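Local atomic coordinates of soluble lytic transglycosylase B3 (Pseudomonas aeruginosa, PDB entry 5ANZ), a protein that probably cleaves peptidoglycan as a lytic transglycosylase, a calcium-binding enzyme that takes part in bacterial cell-wall turnover. Residues Q46-W51 against L163-R168; T93-K98 against D357-R362; Q251-E256 against P312-L317; L305-R310 against A352-D357. All coordinates share one frame; numbering follows the deposited sequence.

Contact 1. Residues Q46-W51 against L163-R168; sequences QSFEQW and LAYEGR
Tyr165 is the bump of this contact, and the first turn of helix 48-61 is the hollow. The Tyr165 ring reaches out from the end of helix 156-166. Phe48 lies under one face of it, and Trp51 CB meets its CD1 side obliquely, from the same side. Tyr165 CG stands anti to the backbone N (chi1 172°), which sends the ring out to the start of the other helix. There the hydroxyl gives a very short hydrogen bond, OH to Gln46 O at 2.5 Å, with the carbonyl oxygen at the ring edge. Phe48 turns its edge to the Tyr165 face, CD1 lying 3.9 Å from Tyr165 CG. The two planes stand at 84°, a T-shaped pair. Phe48 CA sits over a Tyr165 face as a CH-pi contact. Trp51 CB presses on Tyr165 CD1 at 3.5 Å. In return, Tyr165 CA lies almost squarely over the five-membered ring of Trp51, 4.2 Å from its centroid. A smaller bump, Ala164 CB, meets Trp51 CZ2 at 3.5 Å. Ser47 N-caps helix 48-61: its OG accepts from Gln50 N, and Gln50 OE1 accepts from Ser47 N in an almost straight bond. Phe55 and His174 extend the aromatic surroundings of Trp51. The whole is an aromatic cluster between two helices of the transglycosylase region, set beside a helix start closed by a capping box.

Contact 2. Residues T93-K98 against D357-R362; sequences TRPVWK and DVPLSR
Pro359 lays its ring against the backbone of Thr93 and the ring of Pro95. Its CG comes to 3.0 Å from Thr93 O, a tight carbon-to-oxygen approach. Its CD meets Pro95 CD at 4.0 Å, so the two prolines touch through their ring carbons. Thr93 OG1 lies at 4.1 Å from Pro359 CB, at the margin of the patch. The chains run roughly antiparallel, 161° apart end to end. Asp357 closes the other end. Its CG is anti to the backbone N (chi1 -158°), and OD2 is turned toward Pro95, 3.4 Å from Pro95 CB. The same oxygen lies near the plane of the Trp97 ring, at its edge. The second carboxylate oxygen, OD1, is held by the hydroxyl of Tyr408. One water joins the backbones: it accepts from Thr93 N at 3.0 Å and donates to Pro359 O at 3.2 Å. The segment 93-98 leads into helix 96-103, while 357-362 leads into helix 362-374, where Ser361 is the N-cap. Ser361 OG is also hydrogen-bonded to Glu91, just upstream of Thr93. With no direct hydrogen bond across, packing of Pro359, Pro95 and Asp357, with one water bridge, carries the contact, so it probably depends more on shape than polar pairing.

Contact 3. Residues Q251-E256 against P312-L317; sequences QPWGFE and PAFLVL
Trp253 O receives the shortest direct bond here, from Leu317 N at 2.8 Å. The N-H points almost straight at the oxygen (174°), though the donor is tilted 34° from the carbonyl plane. Two more bonds join Phe255 and Leu315, a hydrogen-bonded antiparallel pair: Phe255 N to Leu315 O at 3.0 Å, and Leu315 N to Phe255 O at 2.9 Å. Gly254 with Val316 and Glu256 with Phe314 are the non-hydrogen-bonded pairs on either side. Gly254 has backbone angles that call for glycine, and its CA lies 3.1 Å from Leu315 O. Glu256 and Phe314 share one face of the sheet. The Glu256 chain is extended, with CB 3.8 Å from Phe314 CE2. Phe314 also meets the edge of Trp253, its CD2 lying 4.2 Å from Trp253 CH2. The Glu256 carboxylate is well satisfied: OE1 accepts from Val350 N, while OE2 accepts from Gly351 N and from a water that also binds Ala313 N. On the other face, Phe255 CE2 touches Leu317 CD1 at 4.1 Å. These are neighbouring inner strands of an antiparallel sheet, with strand 300-304 beyond 313-316 and strand 285-286 beyond 254-258. Helix 330-343 packs on Trp253 and Phe314, and helix 276-280 on Phe255 and Leu315.

Contact 4. Residues L305-R310 against A352-D357; sequences LPAGHR and AWPLED
Pro306 and Ala307, in the loop between antiparallel strands 300-304 and 313-316, pack against a segment that ends in a type I beta turn, Pro354 to Asp357. The apolar contacts come first. Trp353 offers its six-membered ring edge to both loop residues. Its CH2 lies 3.6 Å from Pro306 CG, and its CZ3 lies 3.6 Å from Ala307 CB, which is in the ring plane. The Trp353 side chain leaves with CG anti to its carbonyl carbon (chi1 -66°), and the indole reaches back to the loop. Val96 and Leu100 of helix 96-103 also touch it. Pro354 fills the next place along, with CD 3.9 Å from Ala307 CB and CG 4.0 Å from Arg310 CB. Asp357 OD2 borders the same methyl, 4.1 Å from Ala307 CB.

The polar side is thinner. No direct hydrogen bond crosses. His309 N is bound by Asp406, which ties the loop to a more distant part of the chain. Across the contact, a single water bridges two backbone carbonyls, donating to Arg310 O at 2.9 Å and to Ala352 O at 2.6 Å.

Contacts 2, 3 and 4 form one neighbourhood, and contact 1 stands apart. Contacts 2 and 4 have centres about 11 Å apart and share Asp357. They also touch directly, Trp97 CB lying 3.5 Å from Trp353 CG. Contacts 3 and 4 meet where Pro312 CD reaches Trp353 CE3 at 3.6 Å, so Trp353 lies between the residue leading into strand 313-316 and helix 96-103. Contact 1 lies about 45 Å from contact 3, centre to centre. Contact 3 is nearest a known sugar site: the Trp253 side chain is about 12 Å from that of Tyr326, which binds N-acetyl-D-glucosamine in another structure of this protein; none is bound here. The others lie away from the sugar and calcium sites.

Contact 1. Residues Q46-W51 against L163-R168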
loop_
_atom_site.group_PDB
_atom_site.type_symbol
_atom_site.label_atom_id
_atom_site.label_comp_id
_atom_site.label_asym_id
_atom_site.label_seq_id
_atom_site.Cartn_x
_atom_site.Cartn_y
_atom_site.Cartn_z
ATOM N N GLN A 46 -30.588 -15.681 4.223
ATOM C CA GLN A 46 -29.808 -16.863 4.566
ATOM C C GLN A 46 -29.268 -17.534 3.306
ATOM O O GLN A 46 -28.108 -17.942 3.271
ATOM C CB GLN A 46 -30.637 -17.851 5.388
ATOM C CG GLN A 46 -29.870 -19.095 5.801
ATOM C CD GLN A 46 -30.500 -19.813 6.979
ATOM O OE1 GLN A 46 -30.750 -19.213 8.026
ATOM N NE2 GLN A 46 -30.761 -21.107 6.814
ATOM N N SER A 47 -30.103 -17.654 2.277
ATOM C CA SER A 47 -29.614 -18.114 0.980
ATOM C C SER A 47 -29.059 -16.919 0.206
ATOM O O SER A 47 -29.408 -15.777 0.504
ATOM C CB SER A 47 -30.726 -18.800 0.187
ATOM O OG SER A 47 -31.457 -17.855 -0.569
ATOM N N PHE A 48 -28.194 -17.168 -0.774
ATOM C CA PHE A 48 -27.620 -16.068 -1.559
ATOM C C PHE A 48 -28.705 -15.327 -2.339
ATOM O O PHE A 48 -28.691 -14.102 -2.433
ATOM C CB PHE A 48 -26.543 -16.571 -2.525
ATOM C CG PHE A 48 -25.946 -15.485 -3.378
ATOM C CD1 PHE A 48 -25.061 -14.571 -2.837
ATOM C CD2 PHE A 48 -26.283 -15.369 -4.718
ATOM C CE1 PHE A 48 -24.508 -13.562 -3.611
ATOM C CE2 PHE A 48 -25.734 -14.363 -5.502
ATOM C CZ PHE A 48 -24.842 -13.456 -4.945
ATOM N N GLU A 49 -29.640 -16.081 -2.910
ATOM C CA GLU A 49 -30.742 -15.479 -3.645
ATOM C C GLU A 49 -31.581 -14.600 -2.724
ATOM O O GLU A 49 -32.010 -13.512 -3.112
ATOM C CB GLU A 49 -31.620 -16.554 -4.292
ATOM C CG GLU A 49 -30.933 -17.345 -5.398
ATOM C CD GLU A 49 -29.889 -18.316 -4.873
ATOM O OE1 GLU A 49 -29.740 -18.429 -3.638
ATOM O OE2 GLU A 49 -29.215 -18.968 -5.699
ATOM N N GLN A 50 -31.821 -15.073 -1.504
ATOM C CA GLN A 50 -32.535 -14.270 -0.519
ATOM C C GLN A 50 -31.751 -12.998 -0.216
ATOM O O GLN A 50 -32.311 -11.903 -0.211
ATOM C CB GLN A 50 -32.782 -15.068 0.766
ATOM C CG GLN A 50 -34.006 -15.983 0.710
ATOM C CD GLN A 50 -34.024 -16.999 1.838
ATOM O OE1 GLN A 50 -33.075 -17.095 2.618
ATOM N NE2 GLN A 50 -35.107 -17.765 1.931
ATOM N N TRP A 51 -30.452 -13.135 0.025
ATOM C CA TRP A 51 -29.648 -11.954 0.285
ATOM C C TRP A 51 -29.703 -11.011 -0.921
ATOM O O TRP A 51 -29.830 -9.800 -0.761
ATOM C CB TRP A 51 -28.189 -12.308 0.612
ATOM C CG TRP A 51 -27.336 -11.087 0.497
ATOM C CD1 TRP A 51 -27.065 -10.175 1.478
ATOM C CD2 TRP A 51 -26.695 -10.604 -0.689
ATOM N NE1 TRP A 51 -26.280 -9.160 0.972
ATOM C CE2 TRP A 51 -26.046 -9.401 -0.356
ATOM C CE3 TRP A 51 -26.614 -11.072 -2.003
ATOM C CZ2 TRP A 51 -25.310 -8.666 -1.288
ATOM C CZ3 TRP A 51 -25.879 -10.339 -2.929
ATOM C CH2 TRP A 51 -25.246 -9.151 -2.567
ATOM N N LEU A 163 -18.571 -11.134 -0.540
ATOM C CA LEU A 163 -18.179 -10.554 0.755
ATOM C C LEU A 163 -19.363 -9.930 1.498
ATOM O O LEU A 163 -19.446 -10.012 2.723
ATOM C CB LEU A 163 -17.088 -9.507 0.546
ATOM C CG LEU A 163 -15.775 -10.038 -0.018
ATOM C CD1 LEU A 163 -14.832 -8.884 -0.282
ATOM C CD2 LEU A 163 -15.137 -11.019 0.953
ATOM N N ALA A 164 -20.274 -9.298 0.762
ATOM C CA ALA A 164 -21.472 -8.737 1.386
ATOM C C ALA A 164 -22.322 -9.839 2.013
ATOM O O ALA A 164 -22.836 -9.703 3.132
ATOM C CB ALA A 164 -22.285 -7.950 0.363
ATOM N N TYR A 165 -22.470 -10.936 1.279
ATOM C CA TYR A 165 -23.289 -12.060 1.717
ATOM C C TYR A 165 -22.697 -12.809 2.907
ATOM O O TYR A 165 -23.397 -13.087 3.878
ATOM C CB TYR A 165 -23.505 -13.029 0.550
ATOM C CG TYR A 165 -24.185 -14.340 0.915
ATOM C CD1 TYR A 165 -25.448 -14.363 1.497
ATOM C CD2 TYR A 165 -23.573 -15.558 0.641
ATOM C CE1 TYR A 165 -26.073 -15.560 1.812
ATOM C CE2 TYR A 165 -24.190 -16.760 0.948
ATOM C CZ TYR A 165 -25.441 -16.757 1.534
ATOM O OH TYR A 165 -26.061 -17.951 1.849
ATOM N N GLU A 166 -21.411 -13.139 2.840
ATOM C CA GLU A 166 -20.816 -13.972 3.883
ATOM C C GLU A 166 -19.388 -13.586 4.265
ATOM O O GLU A 166 -18.655 -14.401 4.814
ATOM C CB GLU A 166 -20.847 -15.436 3.443
ATOM C CG GLU A 166 -20.206 -15.685 2.087
ATOM C CD GLU A 166 -20.326 -17.131 1.636
ATOM O OE1 GLU A 166 -20.320 -18.032 2.502
ATOM O OE2 GLU A 166 -20.427 -17.367 0.413
ATOM N N GLY A 167 -18.997 -12.347 3.978
ATOM C CA GLY A 167 -17.663 -11.871 4.309
ATOM C C GLY A 167 -17.536 -11.379 5.738
ATOM O O GLY A 167 -18.530 -11.213 6.441
ATOM N N ARG A 168 -16.302 -11.148 6.171
ATOM C CA ARG A 168 -16.047 -10.682 7.533
ATOM C C ARG A 168 -16.287 -9.181 7.662
ATOM O O ARG A 168 -16.475 -8.664 8.768
ATOM C CB ARG A 168 -14.611 -11.011 7.959
ATOM C CG ARG A 168 -14.352 -12.481 8.209
ATOM C CD ARG A 168 -12.975 -12.693 8.811
ATOM N NE ARG A 168 -12.729 -14.097 9.123
ATOM C CZ ARG A 168 -13.186 -14.713 10.208
ATOM N NH1 ARG A 168 -13.922 -14.050 11.091
ATOM N NH2 ARG A 168 -12.912 -15.996 10.411
#

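Contact 2. Residues T93-K98 against D357-R362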
loop_
_atom_site.group_PDB
_atom_site.type_symbol
_atom_site.label_atom_id
_atom_site.label_comp_id
_atom_site.label_asym_id
_atom_site.label_seq_id
_atom_site.Cartn_x
_atom_site.Cartn_y
_atom_site.Cartn_z
ATOM N N THR A 93 5.237 -14.652 7.002
ATOM C CA THR A 93 5.431 -13.591 6.019
ATOM C C THR A 93 6.908 -13.513 5.641
ATOM O O THR A 93 7.771 -13.985 6.382
ATOM C CB THR A 93 4.951 -12.222 6.544
ATOM O OG1 THR A 93 5.685 -11.873 7.724
ATOM C CG2 THR A 93 3.463 -12.266 6.871
ATOM N N ARG A 94 7.196 -12.929 4.484
ATOM C CA ARG A 94 8.573 -12.811 4.025
ATOM C C ARG A 94 9.234 -11.555 4.590
ATOM O O ARG A 94 8.572 -10.535 4.784
ATOM C CB ARG A 94 8.621 -12.809 2.495
ATOM C CG ARG A 94 7.502 -12.012 1.839
ATOM C CD ARG A 94 6.969 -12.726 0.604
ATOM N NE ARG A 94 7.939 -12.762 -0.488
ATOM C CZ ARG A 94 7.859 -12.006 -1.578
ATOM N NH1 ARG A 94 6.847 -11.159 -1.723
ATOM N NH2 ARG A 94 8.783 -12.099 -2.524
ATOM N N PRO A 95 10.544 -11.627 4.868
ATOM C CA PRO A 95 11.254 -10.441 5.358
ATOM C C PRO A 95 11.200 -9.324 4.316
ATOM O O PRO A 95 10.983 -9.609 3.125
ATOM C CB PRO A 95 12.684 -10.945 5.581
ATOM C CG PRO A 95 12.806 -12.151 4.709
ATOM C CD PRO A 95 11.440 -12.778 4.674
ATOM N N VAL A 96 11.367 -8.077 4.754
ATOM C CA VAL A 96 11.212 -6.942 3.856
ATOM C C VAL A 96 12.171 -7.036 2.680
ATOM O O VAL A 96 11.802 -6.712 1.557
ATOM C CB VAL A 96 11.430 -5.595 4.575
ATOM C CG1 VAL A 96 11.415 -4.446 3.565
ATOM C CG2 VAL A 96 10.365 -5.383 5.634
ATOM N N TRP A 97 13.395 -7.494 2.931
ATOM C CA TRP A 97 14.394 -7.498 1.866
ATOM C C TRP A 97 13.955 -8.431 0.732
ATOM O O TRP A 97 14.266 -8.176 -0.433
ATOM C CB TRP A 97 15.779 -7.889 2.404
ATOM C CG TRP A 97 15.988 -9.347 2.657
ATOM C CD1 TRP A 97 15.924 -9.989 3.858
ATOM C CD2 TRP A 97 16.328 -10.344 1.686
ATOM N NE1 TRP A 97 16.190 -11.327 3.694
ATOM C CE2 TRP A 97 16.441 -11.571 2.370
ATOM C CE3 TRP A 97 16.541 -10.319 0.304
ATOM C CZ2 TRP A 97 16.754 -12.757 1.721
ATOM C CZ3 TRP A 97 16.853 -11.502 -0.341
ATOM C CH2 TRP A 97 16.958 -12.704 0.369
ATOM N N LYS A 98 13.217 -9.492 1.064
ATOM C CA LYS A 98 12.737 -10.417 0.032
ATOM C C LYS A 98 11.548 -9.819 -0.701
ATOM O O LYS A 98 11.429 -9.952 -1.922
ATOM C CB LYS A 98 12.375 -11.785 0.624
ATOM C CG LYS A 98 13.558 -12.760 0.625
ATOM C CD LYS A 98 13.238 -14.086 1.305
ATOM C CE LYS A 98 14.433 -15.040 1.243
ATOM N NZ LYS A 98 14.221 -16.296 2.026
ATOM N N ASP A 357 17.339 -11.960 9.524
ATOM C CA ASP A 357 15.992 -11.424 9.450
ATOM C C ASP A 357 14.990 -12.520 9.090
ATOM O O ASP A 357 14.600 -12.676 7.934
ATOM C CB ASP A 357 15.917 -10.273 8.445
ATOM C CG ASP A 357 14.741 -9.350 8.707
ATOM O OD1 ASP A 357 14.341 -9.212 9.884
ATOM O OD2 ASP A 357 14.217 -8.765 7.737
ATOM N N VAL A 358 14.599 -13.292 10.096
ATOM C CA VAL A 358 13.474 -14.204 9.970
ATOM C C VAL A 358 12.322 -13.609 10.754
ATOM O O VAL A 358 12.336 -13.618 11.986
ATOM C CB VAL A 358 13.795 -15.614 10.488
ATOM C CG1 VAL A 358 12.529 -16.463 10.528
ATOM C CG2 VAL A 358 14.859 -16.270 9.617
ATOM N N PRO A 359 11.318 -13.080 10.042
ATOM C CA PRO A 359 10.233 -12.344 10.689
ATOM C C PRO A 359 9.421 -13.239 11.610
ATOM O O PRO A 359 9.337 -14.444 11.377
ATOM C CB PRO A 359 9.388 -11.869 9.511
ATOM C CG PRO A 359 9.589 -12.933 8.489
ATOM C CD PRO A 359 11.031 -13.334 8.620
ATOM N N LEU A 360 8.843 -12.656 12.653
ATOM C CA LEU A 360 7.959 -13.403 13.533
ATOM C C LEU A 360 6.748 -13.933 12.772
ATOM O O LEU A 360 6.169 -13.228 11.947
ATOM C CB LEU A 360 7.496 -12.526 14.695
ATOM C CG LEU A 360 8.584 -12.094 15.673
ATOM C CD1 LEU A 360 7.979 -11.295 16.814
ATOM C CD2 LEU A 360 9.317 -13.317 16.206
ATOM N N SER A 361 6.366 -15.176 13.054
ATOM C CA SER A 361 5.129 -15.718 12.504
ATOM C C SER A 361 3.933 -15.031 13.157
ATOM O O SER A 361 4.092 -14.285 14.132
ATOM C CB SER A 361 5.049 -17.229 12.720
ATOM O OG SER A 361 4.898 -17.531 14.095
ATOM N N ARG A 362 2.739 -15.277 12.624
ATOM C CA ARG A 362 1.532 -14.667 13.174
ATOM C C ARG A 362 1.309 -15.070 14.637
ATOM O O ARG A 362 1.036 -14.222 15.493
ATOM C CB ARG A 362 0.307 -15.040 12.341
ATOM C CG ARG A 362 -0.959 -14.347 12.807
ATOM C CD ARG A 362 -2.186 -14.851 12.074
ATOM N NE ARG A 362 -3.409 -14.284 12.638
ATOM C CZ ARG A 362 -4.021 -14.759 13.717
ATOM N NH1 ARG A 362 -3.524 -15.811 14.355
ATOM N NH2 ARG A 362 -5.130 -14.182 14.160
HETATM O O HOH W 1 7.034 -15.308 9.256
#

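Contact 3. Residues Q251-E256 against P312-L317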
loop_
_atom_site.group_PDB
_atom_site.type_symbol
_atom_site.label_atom_id
_atom_site.label_comp_id
_atom_site.label_asym_id
_atom_site.label_seq_id
_atom_site.Cartn_x
_atom_site.Cartn_y
_atom_site.Cartn_z
ATOM N N GLN A 251 9.802 16.509 -5.850
ATOM C CA GLN A 251 10.363 16.323 -4.511
ATOM C C GLN A 251 10.628 14.833 -4.303
ATOM O O GLN A 251 9.826 14.004 -4.702
ATOM C CB GLN A 251 9.399 16.869 -3.438
ATOM C CG GLN A 251 10.078 17.199 -2.119
ATOM C CD GLN A 251 9.127 17.839 -1.126
ATOM O OE1 GLN A 251 8.491 17.151 -0.327
ATOM N NE2 GLN A 251 9.018 19.164 -1.179
ATOM N N PRO A 252 11.767 14.479 -3.700
ATOM C CA PRO A 252 12.007 13.045 -3.480
ATOM C C PRO A 252 11.031 12.446 -2.463
ATOM O O PRO A 252 10.610 13.135 -1.523
ATOM C CB PRO A 252 13.453 12.991 -2.946
ATOM C CG PRO A 252 13.781 14.383 -2.505
ATOM C CD PRO A 252 12.915 15.321 -3.326
ATOM N N TRP A 253 10.672 11.181 -2.661
ATOM C CA TRP A 253 9.875 10.465 -1.666
ATOM C C TRP A 253 10.683 10.290 -0.386
ATOM O O TRP A 253 10.134 10.211 0.718
ATOM C CB TRP A 253 9.432 9.105 -2.203
ATOM C CG TRP A 253 10.578 8.255 -2.638
ATOM C CD1 TRP A 253 11.110 8.164 -3.903
ATOM C CD2 TRP A 253 11.357 7.400 -1.806
ATOM N NE1 TRP A 253 12.166 7.279 -3.903
ATOM C CE2 TRP A 253 12.346 6.804 -2.632
ATOM C CE3 TRP A 253 11.321 7.069 -0.445
ATOM C CZ2 TRP A 253 13.272 5.899 -2.131
ATOM C CZ3 TRP A 253 12.240 6.175 0.049
ATOM C CH2 TRP A 253 13.209 5.594 -0.797
ATOM N N GLY A 254 11.995 10.226 -0.546
ATOM C CA GLY A 254 12.873 9.965 0.569
ATOM C C GLY A 254 14.174 9.446 0.024
ATOM O O GLY A 254 14.394 9.403 -1.193
ATOM N N PHE A 255 15.059 9.074 0.928
ATOM C CA PHE A 255 16.364 8.592 0.498
ATOM C C PHE A 255 17.051 7.855 1.630
ATOM O O PHE A 255 16.739 8.055 2.806
ATOM C CB PHE A 255 17.237 9.763 0.007
ATOM C CG PHE A 255 17.174 10.984 0.894
ATOM C CD1 PHE A 255 17.975 11.092 2.012
ATOM C CD2 PHE A 255 16.298 12.018 0.606
ATOM C CE1 PHE A 255 17.915 12.207 2.824
ATOM C CE2 PHE A 255 16.230 13.130 1.412
ATOM C CZ PHE A 255 17.037 13.227 2.526
ATOM N N GLU A 256 18.007 7.006 1.273
ATOM C CA GLU A 256 18.769 6.287 2.276
ATOM C C GLU A 256 19.728 7.196 3.017
ATOM O O GLU A 256 20.282 8.126 2.438
ATOM C CB GLU A 256 19.541 5.136 1.622
ATOM C CG GLU A 256 20.204 4.236 2.636
ATOM C CD GLU A 256 20.899 3.053 2.001
ATOM O OE1 GLU A 256 20.972 3.004 0.748
ATOM O OE2 GLU A 256 21.362 2.175 2.764
ATOM N N PRO A 312 19.266 -1.084 6.831
ATOM C CA PRO A 312 19.355 0.245 6.219
ATOM C C PRO A 312 18.337 1.225 6.808
ATOM O O PRO A 312 17.302 0.810 7.354
ATOM C CB PRO A 312 19.077 -0.038 4.741
ATOM C CG PRO A 312 18.192 -1.250 4.767
ATOM C CD PRO A 312 18.721 -2.095 5.911
ATOM N N ALA A 313 18.658 2.512 6.726
ATOM C CA ALA A 313 17.806 3.567 7.264
ATOM C C ALA A 313 17.457 4.556 6.162
ATOM O O ALA A 313 18.281 4.829 5.280
ATOM C CB ALA A 313 18.488 4.271 8.420
ATOM N N PHE A 314 16.228 5.072 6.205
ATOM C CA PHE A 314 15.762 6.027 5.209
ATOM C C PHE A 314 15.135 7.225 5.891
ATOM O O PHE A 314 14.469 7.058 6.909
ATOM C CB PHE A 314 14.729 5.376 4.282
ATOM C CG PHE A 314 15.261 4.197 3.528
ATOM C CD1 PHE A 314 15.236 2.931 4.089
ATOM C CD2 PHE A 314 15.784 4.351 2.264
ATOM C CE1 PHE A 314 15.729 1.836 3.392
ATOM C CE2 PHE A 314 16.286 3.250 1.561
ATOM C CZ PHE A 314 16.252 1.994 2.132
ATOM N N LEU A 315 15.324 8.420 5.337
ATOM C CA LEU A 315 14.471 9.541 5.727
ATOM C C LEU A 315 13.367 9.604 4.698
ATOM O O LEU A 315 13.657 9.599 3.507
ATOM C CB LEU A 315 15.226 10.864 5.778
ATOM C CG LEU A 315 16.144 11.001 6.984
ATOM C CD1 LEU A 315 16.870 12.330 6.950
ATOM C CD2 LEU A 315 15.318 10.864 8.260
ATOM N N VAL A 316 12.111 9.658 5.138
ATOM C CA VAL A 316 11.016 9.690 4.175
ATOM C C VAL A 316 10.213 10.980 4.321
ATOM O O VAL A 316 9.967 11.472 5.422
ATOM C CB VAL A 316 10.110 8.461 4.296
ATOM C CG1 VAL A 316 10.917 7.200 3.984
ATOM C CG2 VAL A 316 9.474 8.355 5.682
ATOM N N LEU A 317 9.878 11.542 3.170
ATOM C CA LEU A 317 9.322 12.885 3.105
ATOM C C LEU A 317 7.845 12.815 2.773
ATOM O O LEU A 317 7.244 11.748 2.760
ATOM C CB LEU A 317 10.059 13.733 2.070
ATOM C CG LEU A 317 11.385 14.369 2.512
ATOM C CD1 LEU A 317 12.407 13.310 2.791
ATOM C CD2 LEU A 317 11.889 15.368 1.462
HETATM O O HOH W 2 21.365 3.126 5.442
#

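Contact 4. Residues L305-R310 against A352-D357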
loop_
_atom_site.group_PDB
_atom_site.type_symbol
_atom_site.label_atom_id
_atom_site.label_comp_id
_atom_site.label_asym_id
_atom_site.label_seq_id
_atom_site.Cartn_x
_atom_site.Cartn_y
_atom_site.Cartn_z
ATOM N N LEU A 305 13.157 2.486 9.481
ATOM C CA LEU A 305 14.104 1.378 9.636
ATOM C C LEU A 305 13.415 0.042 9.354
ATOM O O LEU A 305 12.988 -0.634 10.290
ATOM C CB LEU A 305 14.684 1.336 11.051
ATOM C CG LEU A 305 15.672 2.391 11.539
ATOM C CD1 LEU A 305 15.899 2.233 13.036
ATOM C CD2 LEU A 305 16.984 2.252 10.790
ATOM N N PRO A 306 13.319 -0.349 8.077
ATOM C CA PRO A 306 12.482 -1.505 7.725
ATOM C C PRO A 306 12.933 -2.832 8.359
ATOM O O PRO A 306 12.105 -3.734 8.504
ATOM C CB PRO A 306 12.581 -1.571 6.194
ATOM C CG PRO A 306 13.753 -0.729 5.821
ATOM C CD PRO A 306 13.932 0.292 6.902
ATOM N N ALA A 307 14.204 -2.948 8.745
ATOM C CA ALA A 307 14.674 -4.160 9.420
ATOM C C ALA A 307 15.439 -3.858 10.704
ATOM O O ALA A 307 16.376 -4.577 11.057
ATOM C CB ALA A 307 15.540 -4.979 8.474
ATOM N N GLY A 308 15.046 -2.803 11.413
ATOM C CA GLY A 308 15.654 -2.493 12.694
ATOM C C GLY A 308 17.025 -1.840 12.585
ATOM O O GLY A 308 17.466 -1.502 11.473
ATOM N N HIS A 309 17.694 -1.684 13.730
ATOM C CA HIS A 309 18.920 -0.889 13.801
ATOM C C HIS A 309 20.097 -1.470 13.020
ATOM O O HIS A 309 21.029 -0.740 12.687
ATOM C CB HIS A 309 19.339 -0.662 15.258
ATOM C CG HIS A 309 20.020 -1.829 15.906
ATOM N ND1 HIS A 309 19.323 -2.892 16.441
ATOM C CD2 HIS A 309 21.328 -2.074 16.153
ATOM C CE1 HIS A 309 20.175 -3.753 16.970
ATOM N NE2 HIS A 309 21.399 -3.278 16.816
ATOM N N ARG A 310 20.065 -2.761 12.719
ATOM C CA ARG A 310 21.171 -3.359 11.983
ATOM C C ARG A 310 20.995 -3.247 10.472
ATOM O O ARG A 310 21.907 -3.585 9.717
ATOM C CB ARG A 310 21.348 -4.829 12.371
ATOM C CG ARG A 310 21.652 -5.054 13.829
ATOM C CD ARG A 310 21.977 -6.518 14.089
ATOM N NE ARG A 310 22.139 -6.778 15.516
ATOM C CZ ARG A 310 23.284 -6.636 16.172
ATOM N NH1 ARG A 310 24.375 -6.252 15.522
ATOM N NH2 ARG A 310 23.343 -6.884 17.472
ATOM N N ALA A 352 23.629 -2.930 4.311
ATOM C CA ALA A 352 23.310 -4.345 4.170
ATOM C C ALA A 352 22.090 -4.736 4.993
ATOM O O ALA A 352 21.821 -4.152 6.040
ATOM C CB ALA A 352 24.520 -5.208 4.564
ATOM N N TRP A 353 21.341 -5.715 4.499
ATOM C CA TRP A 353 20.235 -6.280 5.258
ATOM C C TRP A 353 20.754 -7.310 6.261
ATOM O O TRP A 353 21.678 -8.068 5.956
ATOM C CB TRP A 353 19.213 -6.937 4.333
ATOM C CG TRP A 353 18.507 -5.975 3.438
ATOM C CD1 TRP A 353 18.782 -5.718 2.127
ATOM C CD2 TRP A 353 17.411 -5.131 3.793
ATOM N NE1 TRP A 353 17.917 -4.770 1.641
ATOM C CE2 TRP A 353 17.063 -4.392 2.642
ATOM C CE3 TRP A 353 16.680 -4.934 4.970
ATOM C CZ2 TRP A 353 16.022 -3.461 2.638
ATOM C CZ3 TRP A 353 15.648 -4.009 4.967
ATOM C CH2 TRP A 353 15.329 -3.285 3.806
ATOM N N PRO A 354 20.154 -7.346 7.456
ATOM C CA PRO A 354 20.558 -8.348 8.447
ATOM C C PRO A 354 20.331 -9.773 7.937
ATOM O O PRO A 354 19.254 -10.073 7.427
ATOM C CB PRO A 354 19.650 -8.047 9.643
ATOM C CG PRO A 354 19.215 -6.628 9.452
ATOM C CD PRO A 354 19.103 -6.453 7.971
ATOM N N LEU A 355 21.337 -10.633 8.072
ATOM C CA LEU A 355 21.218 -12.021 7.630
ATOM C C LEU A 355 20.151 -12.766 8.414
ATOM O O LEU A 355 19.448 -13.616 7.870
ATOM C CB LEU A 355 22.552 -12.751 7.767
ATOM C CG LEU A 355 23.724 -12.180 6.972
ATOM C CD1 LEU A 355 24.799 -13.242 6.797
ATOM C CD2 LEU A 355 23.254 -11.645 5.628
ATOM N N GLU A 356 20.034 -12.426 9.693
ATOM C CA GLU A 356 19.156 -13.133 10.620
ATOM C C GLU A 356 17.718 -12.643 10.592
ATOM O O GLU A 356 16.962 -12.872 11.535
ATOM C CB GLU A 356 19.684 -12.997 12.044
ATOM C CG GLU A 356 21.062 -13.559 12.262
ATOM C CD GLU A 356 21.583 -13.232 13.647
ATOM O OE1 GLU A 356 21.895 -12.046 13.892
ATOM O OE2 GLU A 356 21.666 -14.152 14.485
ATOM N N ASP A 357 17.339 -11.960 9.524
ATOM C CA ASP A 357 15.992 -11.424 9.450
ATOM C C ASP A 357 14.990 -12.520 9.090
ATOM O O ASP A 357 14.600 -12.676 7.934
ATOM C CB ASP A 357 15.917 -10.273 8.445
ATOM C CG ASP A 357 14.741 -9.350 8.707
ATOM O OD1 ASP A 357 14.341 -9.212 9.884
ATOM O OD2 ASP A 357 14.217 -8.765 7.737
HETATM O O HOH W 3 22.958 -2.256 7.424
#